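Local coordinates for protein amidohydrolase (Brucella melitensis biovar Abortus, PDB 4F0L) that is an iron-binding member of the amidohydrolase family that probably acts as a deaminase, at residues 301-312 against 339-350. Sequence-based numbering, arbitrary orientation.
Sequences PVTEANLGDGTF and ELRQLEYSQRLY
The carboxylate of Glu339 grips the first turn of helix 301-306. Val302 N donates to Glu339 OE1 over 2.8 Å, on the syn side but tilted out of the carboxylate plane. The bond is nearly straight at 175°. The two helices follow neighbouring parallel strands, 296-299 and 323-326, of the amidohydrolase TIM barrel. The axes of helices 301-306 and 339-350 make an angle of 58°. Glu339 OE2 takes a second bond from a water 2.6 Å away, and that water accepts from Thr303 N. One carboxylate thus serves two backbone N-H groups at the helix start, one directly and one through water. Thr303 also touches the iron ligand Asp329, and the side chain of Glu339 is about 6 Å from that of Asp329. A bend at chi2 (-73°) helps place the carboxylate at Val302 N, and the side chain crosses those of Pro301 and Val302 at about a right angle. Pro301 packs its ring against helix 339-350, with CG 3.9 Å from Leu343 CB. Gln342 CG lies 3.5 Å from Pro301 O, and its amide reaches Ala305 CB. A water joins Pro301 O to Gln342 NE2. After a Schellman motif at Gly308 the chain returns to helix 339-350. There Thr311 CG2 rests 3.8 Å from Ser346 OG, and another water links Thr311 OG1 to Ser346 O. Ser346 OG donates to Leu343 O at 2.6 Å and accepts from a water that in turn accepts from Phe312 N.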
loop_
_atom_site.group_PDB
_atom_site.type_symbol
_atom_site.label_atom_id
_atom_site.label_comp_id
_atom_site.label_asym_id
_atom_site.label_seq_id
_atom_site.Cartn_x
_atom_site.Cartn_y
_atom_site.Cartn_z
ATOM N N PRO B 301 0.846 -9.816 5.546
ATOM C CA PRO B 301 1.709 -9.350 4.475
ATOM C C PRO B 301 2.374 -7.977 4.705
ATOM O O PRO B 301 3.566 -7.811 4.394
ATOM C CB PRO B 301 0.788 -9.326 3.242
ATOM C CG PRO B 301 -0.333 -10.251 3.556
ATOM C CD PRO B 301 -0.492 -10.259 5.054
ATOM N N VAL B 302 1.612 -7.011 5.223
ATOM C CA VAL B 302 2.183 -5.695 5.512
ATOM C C VAL B 302 3.251 -5.749 6.572
ATOM O O VAL B 302 4.319 -5.182 6.377
ATOM C CB VAL B 302 1.101 -4.676 5.860
ATOM C CG1 VAL B 302 1.677 -3.381 6.466
ATOM C CG2 VAL B 302 0.324 -4.431 4.563
ATOM N N THR B 303 3.001 -6.451 7.668
ATOM C CA THR B 303 4.018 -6.590 8.712
ATOM C C THR B 303 5.233 -7.348 8.206
ATOM O O THR B 303 6.365 -6.966 8.474
ATOM C CB THR B 303 3.460 -7.243 10.001
ATOM O OG1 THR B 303 2.461 -6.384 10.562
ATOM C CG2 THR B 303 4.581 -7.440 11.083
ATOM N N GLU B 304 5.016 -8.404 7.429
ATOM C CA GLU B 304 6.119 -9.195 6.892
ATOM C C GLU B 304 7.011 -8.327 5.979
ATOM O O GLU B 304 8.242 -8.458 5.967
ATOM C CB GLU B 304 5.574 -10.437 6.141
ATOM C CG GLU B 304 5.113 -11.561 7.084
ATOM C CD GLU B 304 4.017 -12.452 6.522
ATOM O OE1 GLU B 304 3.884 -12.552 5.291
ATOM O OE2 GLU B 304 3.280 -13.071 7.316
ATOM N N ALA B 305 6.381 -7.463 5.183
ATOM C CA ALA B 305 7.151 -6.502 4.357
ATOM C C ALA B 305 7.904 -5.498 5.241
ATOM O O ALA B 305 9.074 -5.214 5.000
ATOM C CB ALA B 305 6.223 -5.734 3.427
ATOM N N ASN B 306 7.198 -4.914 6.227
ATOM C CA ASN B 306 7.785 -3.915 7.102
ATOM C C ASN B 306 8.979 -4.519 7.869
ATOM O O ASN B 306 9.947 -3.821 8.197
ATOM C CB ASN B 306 6.710 -3.365 8.049
ATOM C CG ASN B 306 7.257 -2.376 9.041
ATOM O OD1 ASN B 306 7.807 -2.773 10.089
ATOM N ND2 ASN B 306 7.151 -1.090 8.716
ATOM N N LEU B 307 8.911 -5.813 8.154
ATOM C CA LEU B 307 9.998 -6.499 8.868
ATOM C C LEU B 307 11.038 -7.154 7.922
ATOM O O LEU B 307 12.017 -7.710 8.394
ATOM C CB LEU B 307 9.417 -7.558 9.834
ATOM C CG LEU B 307 8.531 -7.048 10.956
ATOM C CD1 LEU B 307 7.927 -8.193 11.797
ATOM C CD2 LEU B 307 9.376 -6.136 11.844
ATOM N N GLY B 308 10.838 -7.091 6.604
ATOM C CA GLY B 308 11.707 -7.820 5.654
ATOM C C GLY B 308 11.754 -9.347 5.837
ATOM O O GLY B 308 12.807 -9.969 5.616
ATOM N N ASP B 309 10.633 -9.953 6.237
ATOM C CA ASP B 309 10.617 -11.380 6.576
ATOM C C ASP B 309 10.869 -12.258 5.351
ATOM O O ASP B 309 11.700 -13.141 5.395
ATOM C CB ASP B 309 9.299 -11.823 7.194
ATOM C CG ASP B 309 9.081 -11.305 8.602
ATOM O OD1 ASP B 309 10.056 -11.135 9.352
ATOM O OD2 ASP B 309 7.894 -11.098 8.966
ATOM N N GLY B 310 10.121 -12.008 4.273
ATOM C CA GLY B 310 10.184 -12.844 3.093
ATOM C C GLY B 310 8.833 -12.954 2.446
ATOM O O GLY B 310 7.860 -12.314 2.867
ATOM N N THR B 311 8.761 -13.830 1.449
ATOM C CA THR B 311 7.577 -13.957 0.596
ATOM C C THR B 311 6.979 -15.364 0.745
ATOM O O THR B 311 7.696 -16.373 0.618
ATOM C CB THR B 311 7.974 -13.710 -0.857
ATOM O OG1 THR B 311 8.584 -12.432 -0.949
ATOM C CG2 THR B 311 6.748 -13.763 -1.764
ATOM N N PHE B 312 5.685 -15.434 1.030
ATOM C CA PHE B 312 4.984 -16.727 1.240
ATOM C C PHE B 312 4.855 -17.541 -0.063
ATOM O O PHE B 312 4.699 -16.969 -1.158
ATOM C CB PHE B 312 3.577 -16.439 1.805
ATOM C CG PHE B 312 2.792 -17.650 2.180
ATOM C CD1 PHE B 312 3.130 -18.403 3.298
ATOM C CD2 PHE B 312 1.662 -18.011 1.444
ATOM C CE1 PHE B 312 2.379 -19.513 3.650
ATOM C CE2 PHE B 312 0.896 -19.122 1.796
ATOM C CZ PHE B 312 1.270 -19.888 2.889
ATOM N N GLU B 339 -3.353 -5.232 2.932
ATOM C CA GLU B 339 -2.854 -6.563 3.124
ATOM C C GLU B 339 -2.949 -7.450 1.882
ATOM O O GLU B 339 -1.979 -8.140 1.498
ATOM C CB GLU B 339 -3.553 -7.255 4.289
ATOM C CG GLU B 339 -3.340 -6.564 5.618
ATOM C CD GLU B 339 -1.950 -6.713 6.224
ATOM O OE1 GLU B 339 -1.122 -7.418 5.644
ATOM O OE2 GLU B 339 -1.682 -6.094 7.293
ATOM N N LEU B 340 -4.108 -7.445 1.245
ATOM C CA LEU B 340 -4.326 -8.312 0.100
ATOM C C LEU B 340 -3.465 -7.847 -1.067
ATOM O O LEU B 340 -2.880 -8.683 -1.809
ATOM C CB LEU B 340 -5.805 -8.349 -0.287
ATOM C CG LEU B 340 -6.724 -9.015 0.741
ATOM C CD1 LEU B 340 -8.172 -9.041 0.234
ATOM C CD2 LEU B 340 -6.216 -10.421 1.103
ATOM N N ARG B 341 -3.420 -6.537 -1.287
ATOM C CA ARG B 341 -2.584 -5.999 -2.349
ATOM C C ARG B 341 -1.134 -6.415 -2.125
ATOM O O ARG B 341 -0.453 -6.870 -3.062
ATOM C CB ARG B 341 -2.731 -4.483 -2.378
ATOM C CG ARG B 341 -2.046 -3.792 -3.480
ATOM C CD ARG B 341 -2.581 -2.360 -3.647
ATOM N NE ARG B 341 -2.260 -1.520 -2.509
ATOM C CZ ARG B 341 -3.132 -1.016 -1.630
ATOM N NH1 ARG B 341 -2.682 -0.269 -0.632
ATOM N NH2 ARG B 341 -4.436 -1.221 -1.707
ATOM N N GLN B 342 -0.637 -6.232 -0.904
ATOM C CA GLN B 342 0.752 -6.613 -0.590
ATOM C C GLN B 342 1.010 -8.115 -0.810
ATOM O O GLN B 342 2.043 -8.498 -1.370
ATOM C CB GLN B 342 1.132 -6.176 0.818
ATOM C CG GLN B 342 2.521 -6.615 1.306
ATOM C CD GLN B 342 3.646 -6.075 0.458
ATOM O OE1 GLN B 342 3.559 -4.952 -0.022
ATOM N NE2 GLN B 342 4.692 -6.887 0.224
ATOM N N LEU B 343 0.056 -8.961 -0.411
ATOM C CA LEU B 343 0.177 -10.381 -0.688
ATOM C C LEU B 343 0.359 -10.645 -2.198
ATOM O O LEU B 343 1.358 -11.255 -2.612
ATOM C CB LEU B 343 -1.028 -11.133 -0.141
ATOM C CG LEU B 343 -1.106 -12.627 -0.416
ATOM C CD1 LEU B 343 0.132 -13.373 0.089
ATOM C CD2 LEU B 343 -2.426 -13.171 0.165
ATOM N N GLU B 344 -0.556 -10.136 -3.018
ATOM C CA GLU B 344 -0.477 -10.346 -4.443
ATOM C C GLU B 344 0.801 -9.772 -5.018
ATOM O O GLU B 344 1.476 -10.443 -5.812
ATOM C CB GLU B 344 -1.719 -9.752 -5.129
ATOM C CG GLU B 344 -1.730 -9.726 -6.671
ATOM C CD GLU B 344 -1.693 -11.082 -7.349
ATOM O OE1 GLU B 344 -1.933 -12.152 -6.704
ATOM O OE2 GLU B 344 -1.406 -11.086 -8.568
ATOM N N TYR B 345 1.126 -8.533 -4.646
ATOM C CA TYR B 345 2.244 -7.861 -5.267
ATOM C C TYR B 345 3.552 -8.540 -4.881
ATOM O O TYR B 345 4.483 -8.560 -5.682
ATOM C CB TYR B 345 2.296 -6.351 -4.960
ATOM C CG TYR B 345 1.255 -5.481 -5.686
ATOM C CD1 TYR B 345 0.385 -6.007 -6.643
ATOM C CD2 TYR B 345 1.200 -4.129 -5.451
ATOM C CE1 TYR B 345 -0.535 -5.203 -7.316
ATOM C CE2 TYR B 345 0.275 -3.317 -6.104
ATOM C CZ TYR B 345 -0.563 -3.850 -7.068
ATOM O OH TYR B 345 -1.452 -3.022 -7.715
ATOM N N SER B 346 3.636 -9.111 -3.677
ATOM C CA SER B 346 4.837 -9.827 -3.284
ATOM C C SER B 346 4.997 -10.981 -4.273
ATOM O O SER B 346 6.127 -11.313 -4.676
ATOM C CB SER B 346 4.784 -10.312 -1.828
ATOM O OG SER B 346 3.801 -11.315 -1.604
ATOM N N GLN B 347 3.875 -11.570 -4.677
ATOM C CA GLN B 347 3.930 -12.687 -5.607
ATOM C C GLN B 347 4.320 -12.222 -7.008
ATOM O O GLN B 347 5.144 -12.884 -7.668
ATOM C CB GLN B 347 2.625 -13.494 -5.613
ATOM C CG GLN B 347 2.195 -13.993 -4.222
ATOM C CD GLN B 347 3.260 -14.811 -3.528
ATOM O OE1 GLN B 347 3.588 -14.575 -2.351
ATOM N NE2 GLN B 347 3.802 -15.767 -4.233
ATOM N N ARG B 348 3.769 -11.086 -7.447
ATOM C CA ARG B 348 4.062 -10.572 -8.786
ATOM C C ARG B 348 5.556 -10.283 -8.971
ATOM O O ARG B 348 6.132 -10.585 -10.029
ATOM C CB ARG B 348 3.244 -9.308 -9.099
ATOM C CG ARG B 348 1.759 -9.577 -9.178
ATOM C CD ARG B 348 0.930 -8.496 -9.847
ATOM N NE ARG B 348 -0.476 -8.864 -9.714
ATOM C CZ ARG B 348 -1.514 -8.099 -10.044
ATOM N NH1 ARG B 348 -1.329 -6.903 -10.600
ATOM N NH2 ARG B 348 -2.755 -8.560 -9.849
ATOM N N LEU B 349 6.177 -9.693 -7.951
ATOM C CA LEU B 349 7.597 -9.381 -8.012
ATOM C C LEU B 349 8.451 -10.644 -7.957
ATOM O O LEU B 349 9.398 -10.763 -8.695
ATOM C CB LEU B 349 7.981 -8.382 -6.911
ATOM C CG LEU B 349 7.421 -6.950 -7.103
ATOM C CD1 LEU B 349 7.508 -6.097 -5.828
ATOM C CD2 LEU B 349 8.127 -6.249 -8.263
ATOM N N TYR B 350 8.084 -11.598 -7.111
ATOM C CA TYR B 350 8.860 -12.825 -6.956
ATOM C C TYR B 350 8.757 -13.727 -8.195
ATOM O O TYR B 350 9.721 -14.368 -8.568
ATOM C CB TYR B 350 8.401 -13.609 -5.711
ATOM C CG TYR B 350 9.352 -14.704 -5.287
ATOM C CD1 TYR B 350 9.304 -15.972 -5.872
ATOM C CD2 TYR B 350 10.314 -14.465 -4.303
ATOM C CE1 TYR B 350 10.190 -16.963 -5.503
ATOM C CE2 TYR B 350 11.197 -15.459 -3.917
ATOM C CZ TYR B 350 11.129 -16.700 -4.524
ATOM O OH TYR B 350 12.006 -17.681 -4.140
HETATM O O HOH W 1 4.648 -8.998 2.222
HETATM O O HOH W 2 0.324 -7.176 8.546
HETATM O O HOH W 3 8.387 -10.637 -3.225
HETATM O O HOH W 4 3.933 -12.960 0.860
#